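PDB 3ETZ: adhesin A from Fusobacterium nucleatum, which probably mediates attachment of the bacterium to host cells, as a surface adhesin built from an antiparallel helical hairpin that can oligomerise. Local coordinates for residues E31-A36 with S99-I104; Q41-N46 with E92-V97; Q48-L53 with D82-L87; R59-A64 with E75-Y80. The protein carries 1 engineered substitution. All coordinates share one frame; numbering follows the deposited sequence.

Contact 1 (E31-A36 with S99-I104); sequences EERAQA and SDFEKI
Phe101 lies against Glu32, Arg33 and Ala36 where the two arms of the antiparallel helical hairpin, helix 5-63 and helix 70-108, run side by side near the C-terminal end of the second arm. The short segments approach to 9.6 Å between axes, with their directions 140° apart.

The apolar part centres on the Phe101 ring. With CG anti to the backbone N (chi1 180°), the ring reaches across to the first helix, and Ala36 CB packs on Phe101 CB at 3.7 Å. Phe29 of the first helix adds its ring to that of Phe101.

One CH-pi contact is made: Arg33 CA sits over a face of the Phe101 ring, 4.0 Å from the centroid and shifted toward the rim. Arg33 CB follows it to Phe101 CZ at 3.6 Å, while the guanidinium plane stands steeply to the ring, 79° away from it.

No hydrogen bond links the segments. The carboxylate of Glu32 is bridged instead to Arg28 of its own helix through OE2, and its other oxygen, Glu32 OE1, rests 3.8 Å from Ile104 CD1.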
loop_
_atom_site.group_PDB
_atom_site.type_symbol
_atom_site.label_atom_id
_atom_site.label_comp_id
_atom_site.label_asym_id
_atom_site.label_seq_id
_atom_site.Cartn_x
_atom_site.Cartn_y
_atom_site.Cartn_z
ATOM N N GLU A 31 8.662 7.119 -9.705
ATOM C CA GLU A 31 7.495 7.499 -8.913
ATOM C C GLU A 31 6.844 6.238 -8.308
ATOM O O GLU A 31 6.437 6.237 -7.143
ATOM C CB GLU A 31 6.498 8.275 -9.803
ATOM C CG GLU A 31 5.076 8.470 -9.252
ATOM C CD GLU A 31 5.009 9.325 -7.988
ATOM O OE1 GLU A 31 5.837 10.259 -7.839
ATOM O OE2 GLU A 31 4.101 9.076 -7.152
ATOM N N GLU A 32 6.764 5.173 -9.089
ATOM C CA GLU A 32 6.174 3.912 -8.607
ATOM C C GLU A 32 7.016 3.337 -7.463
ATOM O O GLU A 32 6.487 2.730 -6.509
ATOM C CB GLU A 32 6.088 2.889 -9.733
ATOM C CG GLU A 32 5.148 3.284 -10.866
ATOM C CD GLU A 32 5.377 2.450 -12.137
ATOM O OE1 GLU A 32 6.418 1.751 -12.230
ATOM O OE2 GLU A 32 4.527 2.507 -13.055
ATOM N N ARG A 33 8.327 3.566 -7.551
ATOM C CA ARG A 33 9.246 3.076 -6.534
ATOM C C ARG A 33 9.041 3.842 -5.244
ATOM O O ARG A 33 9.013 3.246 -4.161
ATOM C CB ARG A 33 10.706 3.223 -7.002
ATOM C CG ARG A 33 11.744 3.010 -5.892
ATOM C CD ARG A 33 13.175 3.069 -6.449
ATOM N NE ARG A 33 13.513 1.834 -7.154
ATOM C CZ ARG A 33 14.600 1.654 -7.903
ATOM N NH1 ARG A 33 15.486 2.635 -8.069
ATOM N NH2 ARG A 33 14.807 0.480 -8.485
ATOM N N ALA A 34 8.904 5.164 -5.352
ATOM C CA ALA A 34 8.695 5.976 -4.176
ATOM C C ALA A 34 7.353 5.620 -3.527
ATOM O O ALA A 34 7.207 5.709 -2.297
ATOM C CB ALA A 34 8.749 7.453 -4.542
ATOM N N GLN A 35 6.372 5.225 -4.343
ATOM C CA GLN A 35 5.058 4.829 -3.818
ATOM C C GLN A 35 5.152 3.485 -3.071
ATOM O O GLN A 35 4.504 3.285 -2.060
ATOM C CB GLN A 35 4.034 4.700 -4.958
ATOM C CG GLN A 35 3.629 6.074 -5.583
ATOM C CD GLN A 35 2.823 5.945 -6.864
ATOM O OE1 GLN A 35 2.605 4.849 -7.360
ATOM N NE2 GLN A 35 2.385 7.074 -7.407
ATOM N N ALA A 36 5.968 2.567 -3.576
ATOM C CA ALA A 36 6.123 1.264 -2.944
ATOM C C ALA A 36 6.925 1.425 -1.663
ATOM O O ALA A 36 6.609 0.786 -0.655
ATOM C CB ALA A 36 6.824 0.282 -3.910
ATOM N N SER A 99 3.644 -5.413 -3.997
ATOM C CA SER A 99 3.625 -6.587 -4.861
ATOM C C SER A 99 3.655 -6.187 -6.351
ATOM O O SER A 99 4.434 -6.727 -7.145
ATOM C CB SER A 99 2.367 -7.393 -4.565
ATOM O OG SER A 99 2.240 -8.457 -5.477
ATOM N N ASP A 100 2.798 -5.256 -6.735
ATOM C CA ASP A 100 2.798 -4.819 -8.114
ATOM C C ASP A 100 4.150 -4.238 -8.511
ATOM O O ASP A 100 4.627 -4.498 -9.609
ATOM C CB ASP A 100 1.694 -3.798 -8.349
ATOM C CG ASP A 100 0.322 -4.416 -8.252
ATOM O OD1 ASP A 100 0.227 -5.660 -8.387
ATOM O OD2 ASP A 100 -0.659 -3.666 -8.054
ATOM N N PHE A 101 4.786 -3.468 -7.628
ATOM C CA PHE A 101 6.074 -2.888 -7.994
ATOM C C PHE A 101 7.190 -3.932 -8.111
ATOM O O PHE A 101 8.110 -3.767 -8.927
ATOM C CB PHE A 101 6.518 -1.813 -7.005
ATOM C CG PHE A 101 7.843 -1.200 -7.361
ATOM C CD1 PHE A 101 7.954 -0.330 -8.443
ATOM C CD2 PHE A 101 9.002 -1.564 -6.673
ATOM C CE1 PHE A 101 9.203 0.169 -8.842
ATOM C CE2 PHE A 101 10.251 -1.072 -7.063
ATOM C CZ PHE A 101 10.348 -0.200 -8.157
ATOM N N GLU A 102 7.140 -4.987 -7.291
ATOM C CA GLU A 102 8.173 -6.018 -7.377
ATOM C C GLU A 102 7.997 -6.750 -8.700
ATOM O O GLU A 102 8.971 -6.997 -9.404
ATOM C CB GLU A 102 8.091 -6.999 -6.195
ATOM C CG GLU A 102 8.401 -6.348 -4.852
ATOM C CD GLU A 102 8.355 -7.320 -3.674
ATOM O OE1 GLU A 102 7.539 -8.271 -3.704
ATOM O OE2 GLU A 102 9.124 -7.114 -2.707
ATOM N N LYS A 103 6.754 -7.072 -9.055
ATOM C CA LYS A 103 6.495 -7.759 -10.315
ATOM C C LYS A 103 6.996 -6.927 -11.507
ATOM O O LYS A 103 7.807 -7.412 -12.299
ATOM C CB LYS A 103 4.995 -8.057 -10.486
ATOM C CG LYS A 103 4.445 -9.123 -9.528
ATOM C CD LYS A 103 2.977 -9.463 -9.824
ATOM C CE LYS A 103 2.827 -10.136 -11.198
ATOM N NZ LYS A 103 1.405 -10.427 -11.584
ATOM N N ILE A 104 6.534 -5.678 -11.632
ATOM C CA ILE A 104 6.968 -4.851 -12.753
ATOM C C ILE A 104 8.492 -4.711 -12.751
ATOM O O ILE A 104 9.118 -4.665 -13.807
ATOM C CB ILE A 104 6.282 -3.436 -12.748
ATOM C CG1 ILE A 104 6.560 -2.716 -14.073
ATOM C CG2 ILE A 104 6.821 -2.577 -11.628
ATOM C CD1 ILE A 104 5.771 -1.408 -14.274
#

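Contact 2 (Q41-N46 with E92-V97); sequences QALAQN and EQQKAV
Leu43 and Gln94 face each other at the closest point of the two backbones, with 6.2 Å between Leu43 CA and Gln94 CA. The close-packed part of the contact is the end of the Gln94 side chain. A first torsion of -75° sets CG beside the backbone N, and from there the extended chain carries the amide onto the surface of segment 41-46, among Ala42, Leu43 and Asn46. Ala42 CB, for one, lies 4.1 Å from Gln94 CD. Against Leu43, the two side chains run alongside one another, pointing opposite ways. The Asn46 side chain comes in square to that of Gln94, while their flat amide ends lie close together and almost in a common plane, 19° apart.

The looser flank belongs to Lys95, an exposed residue whose aliphatic stem passes the tip of Leu43 at a steep angle. Leu43 CD2 meets Lys95 CG at 3.6 Å, and Lys95 CE is the next nearest carbon to that methyl, at 4.2 Å. Lys95 also touches Glu47, one turn further along the first helix, while Leu43 is covered on its own account by Met91 and Ile98. None of the touching residues is fully buried. The pairing, with helix directions 147° apart, is that of an antiparallel helix-loop-helix hairpin, consistent with its predicted coiled-coil character.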
loop_
_atom_site.group_PDB
_atom_site.type_symbol
_atom_site.label_atom_id
_atom_site.label_comp_id
_atom_site.label_asym_id
_atom_site.label_seq_id
_atom_site.Cartn_x
_atom_site.Cartn_y
_atom_site.Cartn_z
ATOM N N GLN A 41 6.754 1.406 4.480
ATOM C CA GLN A 41 6.863 2.076 5.773
ATOM C C GLN A 41 5.502 2.080 6.504
ATOM O O GLN A 41 5.415 1.735 7.689
ATOM C CB GLN A 41 7.359 3.502 5.533
ATOM C CG GLN A 41 7.996 4.204 6.712
ATOM C CD GLN A 41 8.675 5.510 6.295
ATOM O OE1 GLN A 41 9.453 5.541 5.337
ATOM N NE2 GLN A 41 8.385 6.587 7.017
ATOM N N ALA A 42 4.447 2.479 5.789
ATOM C CA ALA A 42 3.106 2.533 6.347
ATOM C C ALA A 42 2.626 1.120 6.707
ATOM O O ALA A 42 1.987 0.916 7.720
ATOM C CB ALA A 42 2.146 3.177 5.337
ATOM N N LEU A 43 2.917 0.148 5.854
ATOM C CA LEU A 43 2.506 -1.220 6.140
ATOM C C LEU A 43 3.146 -1.723 7.448
ATOM O O LEU A 43 2.470 -2.315 8.289
ATOM C CB LEU A 43 2.900 -2.147 4.992
ATOM C CG LEU A 43 2.658 -3.639 5.260
ATOM C CD1 LEU A 43 1.157 -3.861 5.555
ATOM C CD2 LEU A 43 3.107 -4.464 4.059
ATOM N N ALA A 44 4.443 -1.483 7.615
ATOM C CA ALA A 44 5.154 -1.930 8.835
ATOM C C ALA A 44 4.551 -1.289 10.090
ATOM O O ALA A 44 4.369 -1.946 11.124
ATOM C CB ALA A 44 6.678 -1.604 8.726
ATOM N N GLN A 45 4.210 -0.010 10.000
ATOM C CA GLN A 45 3.635 0.659 11.141
ATOM C C GLN A 45 2.244 0.095 11.392
ATOM O O GLN A 45 1.842 -0.112 12.540
ATOM C CB GLN A 45 3.607 2.176 10.915
ATOM C CG GLN A 45 2.840 2.908 12.001
ATOM C CD GLN A 45 3.238 4.372 12.151
ATOM O OE1 GLN A 45 3.284 5.130 11.171
ATOM N NE2 GLN A 45 3.521 4.779 13.392
ATOM N N ASN A 46 1.509 -0.179 10.317
ATOM C CA ASN A 46 0.169 -0.743 10.445
ATOM C C ASN A 46 0.166 -2.146 11.071
ATOM O O ASN A 46 -0.706 -2.459 11.879
ATOM C CB ASN A 46 -0.525 -0.819 9.076
ATOM C CG ASN A 46 -1.189 0.508 8.679
ATOM O OD1 ASN A 46 -1.507 0.747 7.503
ATOM N ND2 ASN A 46 -1.414 1.355 9.653
ATOM N N GLU A 92 -3.895 -4.767 3.074
ATOM C CA GLU A 92 -3.978 -5.573 1.850
ATOM C C GLU A 92 -3.661 -4.688 0.619
ATOM O O GLU A 92 -2.956 -5.102 -0.306
ATOM C CB GLU A 92 -5.396 -6.155 1.725
ATOM C CG GLU A 92 -5.624 -7.102 0.568
ATOM C CD GLU A 92 -6.957 -7.848 0.676
ATOM O OE1 GLU A 92 -7.287 -8.365 1.771
ATOM O OE2 GLU A 92 -7.673 -7.932 -0.346
ATOM N N GLN A 93 -4.198 -3.471 0.598
ATOM C CA GLN A 93 -3.944 -2.572 -0.520
ATOM C C GLN A 93 -2.475 -2.143 -0.535
ATOM O O GLN A 93 -1.881 -1.983 -1.601
ATOM C CB GLN A 93 -4.864 -1.336 -0.428
ATOM C CG GLN A 93 -6.326 -1.638 -0.771
ATOM C CD GLN A 93 -6.487 -2.353 -2.113
ATOM O OE1 GLN A 93 -5.963 -1.911 -3.131
ATOM N NE2 GLN A 93 -7.203 -3.469 -2.106
ATOM N N GLN A 94 -1.885 -1.948 0.646
ATOM C CA GLN A 94 -0.482 -1.592 0.739
ATOM C C GLN A 94 0.397 -2.729 0.216
ATOM O O GLN A 94 1.377 -2.485 -0.503
ATOM C CB GLN A 94 -0.113 -1.215 2.190
ATOM C CG GLN A 94 -0.639 0.185 2.551
ATOM C CD GLN A 94 -0.703 0.466 4.045
ATOM O OE1 GLN A 94 -0.605 -0.438 4.896
ATOM N NE2 GLN A 94 -0.916 1.725 4.369
ATOM N N LYS A 95 0.057 -3.969 0.562
ATOM C CA LYS A 95 0.838 -5.104 0.053
ATOM C C LYS A 95 0.662 -5.217 -1.456
ATOM O O LYS A 95 1.599 -5.588 -2.152
ATOM C CB LYS A 95 0.419 -6.429 0.698
ATOM C CG LYS A 95 0.850 -6.556 2.157
ATOM C CD LYS A 95 0.400 -7.877 2.771
ATOM C CE LYS A 95 0.934 -8.046 4.202
ATOM N NZ LYS A 95 0.248 -9.191 4.884
ATOM N N ALA A 96 -0.526 -4.889 -1.961
ATOM C CA ALA A 96 -0.790 -4.951 -3.412
ATOM C C ALA A 96 0.089 -3.944 -4.172
ATOM O O ALA A 96 0.531 -4.229 -5.291
ATOM C CB ALA A 96 -2.291 -4.685 -3.719
ATOM N N VAL A 97 0.335 -2.776 -3.574
ATOM C CA VAL A 97 1.190 -1.759 -4.187
ATOM C C VAL A 97 2.625 -2.262 -4.231
ATOM O O VAL A 97 3.302 -2.153 -5.251
ATOM C CB VAL A 97 1.171 -0.423 -3.392
ATOM C CG1 VAL A 97 2.324 0.487 -3.841
ATOM C CG2 VAL A 97 -0.163 0.288 -3.622
#

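Contact 3 (Q48-L53 with D82-L87); sequences QVYNEL and DALKKL
In the middle of the antiparallel helix-loop-helix hairpin, Tyr50 and Leu53 of one arm pack against Leu84 and Leu87 of the other. Tyr50 is the central piece. Swung to the side opposite its main-chain nitrogen (chi1 -180°), the ring extends across to segment 82-87, edge first. Two groups lie at that edge, near the ring plane: the methyl Leu87 CD2, and the backbone oxygen of Leu84, with Leu84 O 3.7 Å from Tyr50 CE2. Leu84 CD2 also reaches the ring, at 3.9 Å from Tyr50 CD2.

The same Leu87 methyl touches the root of the tyrosine, with Leu87 CD2 to Tyr50 CB at 3.7 Å, and it also meets Val49 CG1 at 4.0 Å. One leucine branch therefore spans two successive residues of the first helix. FadA oligomerises through a motif termed the leucine chain; the contact here is a separate matter, a seam within one hairpin between arms whose directions differ by 157°.

Leu84 starts from a different torsion, its CG lying beside the backbone N (chi1 -68°), and Leu84 CD2 comes to 3.8 Å from Leu53 CB. Glu88 and Met91 of the second helix add to the surroundings of Tyr50, and Ser54 and Ala57 touch Leu84 further along the first helix.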
loop_
_atom_site.group_PDB
_atom_site.type_symbol
_atom_site.label_atom_id
_atom_site.label_comp_id
_atom_site.label_asym_id
_atom_site.label_seq_id
_atom_site.Cartn_x
_atom_site.Cartn_y
_atom_site.Cartn_z
ATOM N N GLN A 48 2.119 -3.366 13.268
ATOM C CA GLN A 48 2.347 -3.187 14.693
ATOM C C GLN A 48 1.028 -2.807 15.351
ATOM O O GLN A 48 0.615 -3.400 16.343
ATOM C CB GLN A 48 3.386 -2.080 14.917
ATOM C CG GLN A 48 3.816 -1.922 16.354
ATOM C CD GLN A 48 4.315 -3.228 16.914
ATOM O OE1 GLN A 48 5.196 -3.867 16.322
ATOM N NE2 GLN A 48 3.752 -3.648 18.053
ATOM N N VAL A 49 0.357 -1.809 14.793
ATOM C CA VAL A 49 -0.924 -1.377 15.331
ATOM C C VAL A 49 -1.965 -2.491 15.302
ATOM O O VAL A 49 -2.730 -2.676 16.256
ATOM C CB VAL A 49 -1.477 -0.160 14.524
ATOM C CG1 VAL A 49 -2.926 0.117 14.920
ATOM C CG2 VAL A 49 -0.616 1.062 14.771
ATOM N N TYR A 50 -2.019 -3.216 14.192
ATOM C CA TYR A 50 -2.999 -4.291 14.047
ATOM C C TYR A 50 -2.783 -5.372 15.109
ATOM O O TYR A 50 -3.742 -5.864 15.704
ATOM C CB TYR A 50 -2.887 -4.917 12.660
ATOM C CG TYR A 50 -3.868 -6.046 12.385
ATOM C CD1 TYR A 50 -3.515 -7.385 12.593
ATOM C CD2 TYR A 50 -5.145 -5.771 11.897
ATOM C CE1 TYR A 50 -4.415 -8.421 12.313
ATOM C CE2 TYR A 50 -6.066 -6.797 11.606
ATOM C CZ TYR A 50 -5.685 -8.120 11.813
ATOM O OH TYR A 50 -6.529 -9.137 11.478
ATOM N N ASN A 51 -1.532 -5.746 15.327
ATOM C CA ASN A 51 -1.260 -6.803 16.296
ATOM C C ASN A 51 -1.666 -6.379 17.708
ATOM O O ASN A 51 -2.364 -7.122 18.419
ATOM C CB ASN A 51 0.220 -7.181 16.276
ATOM C CG ASN A 51 0.629 -7.858 14.998
ATOM O OD1 ASN A 51 -0.204 -8.357 14.240
ATOM N ND2 ASN A 51 1.918 -7.900 14.759
ATOM N N GLU A 52 -1.246 -5.179 18.092
ATOM C CA GLU A 52 -1.550 -4.657 19.414
ATOM C C GLU A 52 -3.043 -4.522 19.641
ATOM O O GLU A 52 -3.547 -4.868 20.728
ATOM C CB GLU A 52 -0.887 -3.297 19.597
ATOM C CG GLU A 52 0.613 -3.391 19.806
ATOM C CD GLU A 52 1.299 -2.038 19.735
ATOM O OE1 GLU A 52 0.602 -1.005 19.860
ATOM O OE2 GLU A 52 2.536 -2.012 19.558
ATOM N N LEU A 53 -3.755 -4.019 18.625
ATOM C CA LEU A 53 -5.193 -3.833 18.735
ATOM C C LEU A 53 -5.962 -5.155 18.670
ATOM O O LEU A 53 -7.011 -5.306 19.280
ATOM C CB LEU A 53 -5.672 -2.840 17.660
ATOM C CG LEU A 53 -5.983 -1.391 18.122
ATOM C CD1 LEU A 53 -5.257 -1.034 19.432
ATOM C CD2 LEU A 53 -5.685 -0.397 17.020
ATOM N N ASP A 82 -14.640 -4.162 14.032
ATOM C CA ASP A 82 -15.006 -3.473 12.798
ATOM C C ASP A 82 -13.803 -2.679 12.269
ATOM O O ASP A 82 -13.494 -2.721 11.075
ATOM C CB ASP A 82 -16.175 -2.512 13.019
ATOM C CG ASP A 82 -17.479 -3.226 13.365
ATOM O OD1 ASP A 82 -17.688 -4.391 12.951
ATOM O OD2 ASP A 82 -18.317 -2.598 14.047
ATOM N N ALA A 83 -13.125 -1.958 13.158
ATOM C CA ALA A 83 -11.966 -1.168 12.768
ATOM C C ALA A 83 -10.815 -2.055 12.288
ATOM O O ALA A 83 -10.069 -1.666 11.389
ATOM C CB ALA A 83 -11.511 -0.304 13.933
ATOM N N LEU A 84 -10.636 -3.223 12.900
ATOM C CA LEU A 84 -9.556 -4.117 12.468
ATOM C C LEU A 84 -9.823 -4.612 11.039
ATOM O O LEU A 84 -8.891 -4.825 10.267
ATOM C CB LEU A 84 -9.409 -5.289 13.444
ATOM C CG LEU A 84 -8.880 -4.840 14.820
ATOM C CD1 LEU A 84 -8.939 -5.975 15.855
ATOM C CD2 LEU A 84 -7.447 -4.334 14.647
ATOM N N LYS A 85 -11.093 -4.779 10.674
ATOM C CA LYS A 85 -11.401 -5.204 9.302
ATOM C C LYS A 85 -11.026 -4.101 8.314
ATOM O O LYS A 85 -10.579 -4.372 7.209
ATOM C CB LYS A 85 -12.888 -5.544 9.148
ATOM C CG LYS A 85 -13.268 -6.896 9.719
ATOM C CD LYS A 85 -14.780 -7.066 9.674
ATOM C CE LYS A 85 -15.221 -8.362 10.362
ATOM N NZ LYS A 85 -16.717 -8.417 10.512
ATOM N N LYS A 86 -11.211 -2.853 8.717
ATOM C CA LYS A 86 -10.851 -1.730 7.860
ATOM C C LYS A 86 -9.327 -1.656 7.769
ATOM O O LYS A 86 -8.779 -1.389 6.696
ATOM C CB LYS A 86 -11.382 -0.420 8.446
ATOM C CG LYS A 86 -12.895 -0.273 8.389
ATOM C CD LYS A 86 -13.265 1.086 8.985
ATOM C CE LYS A 86 -14.760 1.366 8.929
ATOM N NZ LYS A 86 -15.052 2.702 9.525
ATOM N N LEU A 87 -8.644 -1.884 8.895
ATOM C CA LEU A 87 -7.188 -1.818 8.898
ATOM C C LEU A 87 -6.592 -2.950 8.040
ATOM O O LEU A 87 -5.562 -2.806 7.378
ATOM C CB LEU A 87 -6.678 -1.877 10.350
ATOM C CG LEU A 87 -5.170 -1.821 10.534
ATOM C CD1 LEU A 87 -4.590 -0.538 9.884
ATOM C CD2 LEU A 87 -4.881 -1.851 12.047
#

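Contact 4 (R59-A64 with E75-Y80); sequences RLQAEA and EAASKY. Engineered in segment 75-80: Ala76 (natural residue Leu).
Leu60 meets Ala76, Ala77 and Tyr80 near the closed end of the hairpin, close to the loop that joins helix 5-63 to helix 70-108. The arms come close here: the axes of helix 59-63 and helix 75-80 approach to 8.4 Å, and Leu60 CA lies 5.5 Å from Ala77 CA.

Leu60 does most of the touching, and the two ends of its side chain serve different partners. At the root, Leu60 CB rests on Ala77 CB at 3.9 Å. At the tip, the single methyl Leu60 CD1 touches two residues one turn apart, 3.7 Å from Tyr80 CD2 and 3.9 Å from Ala76 CB. The methyl approaches the tyrosine ring obliquely. Ala76 is an engineered residue, a leucine in the natural protein. Tyr73 adds a further contact to Leu60.

Gln61 follows and comes to Ala77 from another direction. The bend at chi2 (60°) brings the amide over to Ala77, with Gln61 OE1 3.7 Å from Ala77 CB. Further on, Glu63 pairs with Arg67 in a salt bridge, and its backbone oxygen accepts a bond from Thr66.

The Tyr80 hydroxyl is hydrogen-bonded to Arg56 of the first helix. No hydrogen bond joins the two segments themselves. The natural Ala77, which is small, lies where the CA atoms come closest, and Leu60 fills the seam against it and Tyr80: a contact of apolar surfaces and shape rather than of polar pairing.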
loop_
_atom_site.group_PDB
_atom_site.type_symbol
_atom_site.label_atom_id
_atom_site.label_comp_id
_atom_site.label_asym_id
_atom_site.label_seq_id
_atom_site.Cartn_x
_atom_site.Cartn_y
_atom_site.Cartn_z
ATOM N N ARG A 59 -8.887 -9.642 24.117
ATOM C CA ARG A 59 -8.983 -9.627 25.565
ATOM C C ARG A 59 -10.327 -9.054 25.993
ATOM O O ARG A 59 -10.967 -9.590 26.886
ATOM C CB ARG A 59 -7.851 -8.803 26.175
ATOM C CG ARG A 59 -7.907 -8.706 27.719
ATOM C CD ARG A 59 -6.668 -7.996 28.279
ATOM N NE ARG A 59 -6.597 -6.595 27.850
ATOM C CZ ARG A 59 -5.700 -6.111 26.988
ATOM N NH1 ARG A 59 -4.786 -6.912 26.454
ATOM N NH2 ARG A 59 -5.715 -4.817 26.664
ATOM N N LEU A 60 -10.753 -7.958 25.362
ATOM C CA LEU A 60 -12.035 -7.362 25.709
ATOM C C LEU A 60 -13.120 -8.421 25.562
ATOM O O LEU A 60 -13.983 -8.551 26.442
ATOM C CB LEU A 60 -12.370 -6.171 24.795
ATOM C CG LEU A 60 -11.489 -4.924 24.968
ATOM C CD1 LEU A 60 -11.744 -3.899 23.826
ATOM C CD2 LEU A 60 -11.786 -4.295 26.317
ATOM N N GLN A 61 -13.069 -9.177 24.466
ATOM C CA GLN A 61 -14.083 -10.196 24.209
ATOM C C GLN A 61 -14.058 -11.300 25.252
ATOM O O GLN A 61 -15.096 -11.674 25.772
ATOM C CB GLN A 61 -13.911 -10.816 22.811
ATOM C CG GLN A 61 -15.090 -11.724 22.379
ATOM C CD GLN A 61 -16.432 -10.968 22.326
ATOM O OE1 GLN A 61 -16.631 -10.079 21.483
ATOM N NE2 GLN A 61 -17.348 -11.313 23.236
ATOM N N ALA A 62 -12.873 -11.817 25.551
ATOM C CA ALA A 62 -12.721 -12.902 26.497
ATOM C C ALA A 62 -13.103 -12.494 27.915
ATOM O O ALA A 62 -13.616 -13.312 28.682
ATOM C CB ALA A 62 -11.281 -13.420 26.473
ATOM N N GLU A 63 -12.858 -11.230 28.260
ATOM C CA GLU A 63 -13.169 -10.744 29.594
ATOM C C GLU A 63 -14.604 -10.293 29.820
ATOM O O GLU A 63 -15.077 -10.314 30.949
ATOM C CB GLU A 63 -12.266 -9.555 29.963
ATOM C CG GLU A 63 -10.785 -9.845 30.007
ATOM C CD GLU A 63 -9.992 -8.627 30.437
ATOM O OE1 GLU A 63 -10.518 -7.497 30.289
ATOM O OE2 GLU A 63 -8.845 -8.795 30.905
ATOM N N ALA A 64 -15.285 -9.880 28.761
ATOM C CA ALA A 64 -16.636 -9.340 28.885
ATOM C C ALA A 64 -17.609 -10.032 29.846
ATOM O O ALA A 64 -18.220 -9.356 30.684
ATOM C CB ALA A 64 -17.279 -9.217 27.513
ATOM N N GLU A 75 -19.395 -4.098 23.490
ATOM C CA GLU A 75 -19.481 -3.063 22.475
ATOM C C GLU A 75 -18.079 -2.616 22.035
ATOM O O GLU A 75 -17.838 -2.406 20.863
ATOM C CB GLU A 75 -20.262 -1.875 23.016
ATOM C CG GLU A 75 -20.454 -0.776 22.010
ATOM C CD GLU A 75 -21.387 0.311 22.517
ATOM O OE1 GLU A 75 -22.376 -0.030 23.204
ATOM O OE2 GLU A 75 -21.147 1.504 22.219
ATOM N N ALA A 76 -17.157 -2.472 22.979
ATOM C CA ALA A 76 -15.799 -2.059 22.631
ATOM C C ALA A 76 -15.109 -3.119 21.753
ATOM O O ALA A 76 -14.411 -2.790 20.786
ATOM C CB ALA A 76 -14.991 -1.807 23.908
ATOM N N ALA A 77 -15.325 -4.391 22.077
ATOM C CA ALA A 77 -14.710 -5.490 21.336
ATOM C C ALA A 77 -15.256 -5.499 19.911
ATOM O O ALA A 77 -14.521 -5.673 18.934
ATOM C CB ALA A 77 -15.020 -6.812 22.021
ATOM N N SER A 78 -16.559 -5.297 19.806
ATOM C CA SER A 78 -17.214 -5.268 18.514
ATOM C C SER A 78 -16.776 -4.069 17.646
ATOM O O SER A 78 -16.629 -4.210 16.425
ATOM C CB SER A 78 -18.736 -5.264 18.714
ATOM O OG SER A 78 -19.395 -5.231 17.462
ATOM N N LYS A 79 -16.572 -2.902 18.254
ATOM C CA LYS A 79 -16.155 -1.747 17.474
ATOM C C LYS A 79 -14.706 -1.902 17.060
ATOM O O LYS A 79 -14.311 -1.439 15.970
ATOM C CB LYS A 79 -16.378 -0.444 18.243
ATOM C CG LYS A 79 -17.873 -0.121 18.384
ATOM C CD LYS A 79 -18.137 1.322 18.766
ATOM C CE LYS A 79 -17.625 1.664 20.155
ATOM N NZ LYS A 79 -17.942 3.085 20.488
ATOM N N TYR A 80 -13.910 -2.554 17.913
ATOM C CA TYR A 80 -12.524 -2.801 17.553
ATOM C C TYR A 80 -12.478 -3.799 16.402
ATOM O O TYR A 80 -11.668 -3.642 15.497
ATOM C CB TYR A 80 -11.704 -3.327 18.735
ATOM C CG TYR A 80 -10.928 -2.222 19.433
ATOM C CD1 TYR A 80 -9.945 -1.501 18.750
ATOM C CD2 TYR A 80 -11.174 -1.900 20.768
ATOM C CE1 TYR A 80 -9.234 -0.497 19.374
ATOM C CE2 TYR A 80 -10.473 -0.892 21.404
ATOM C CZ TYR A 80 -9.500 -0.194 20.702
ATOM O OH TYR A 80 -8.780 0.797 21.327
#

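From the N terminus, helix 5-63 presents its halves of contacts 1, 2, 3 and 4 in that order; the chain then turns and helix 70-108 supplies the partners in reverse, from contact 4 back to contact 1. Contact 4 closes the shortest loop, with ten residues between its segments. Contact 3 encloses it, contact 2 encloses both, and contact 1 surrounds all three; none cross. Contacts 1 and 2 touch through Ala36 and Val97, contacts 2 and 3 through Asn46 and Leu87, and contacts 3 and 4 through Leu53 and Tyr80. The result is one continuous seam, with centres of contacts 1 and 4 about 38 Å apart, zipping the two arms together.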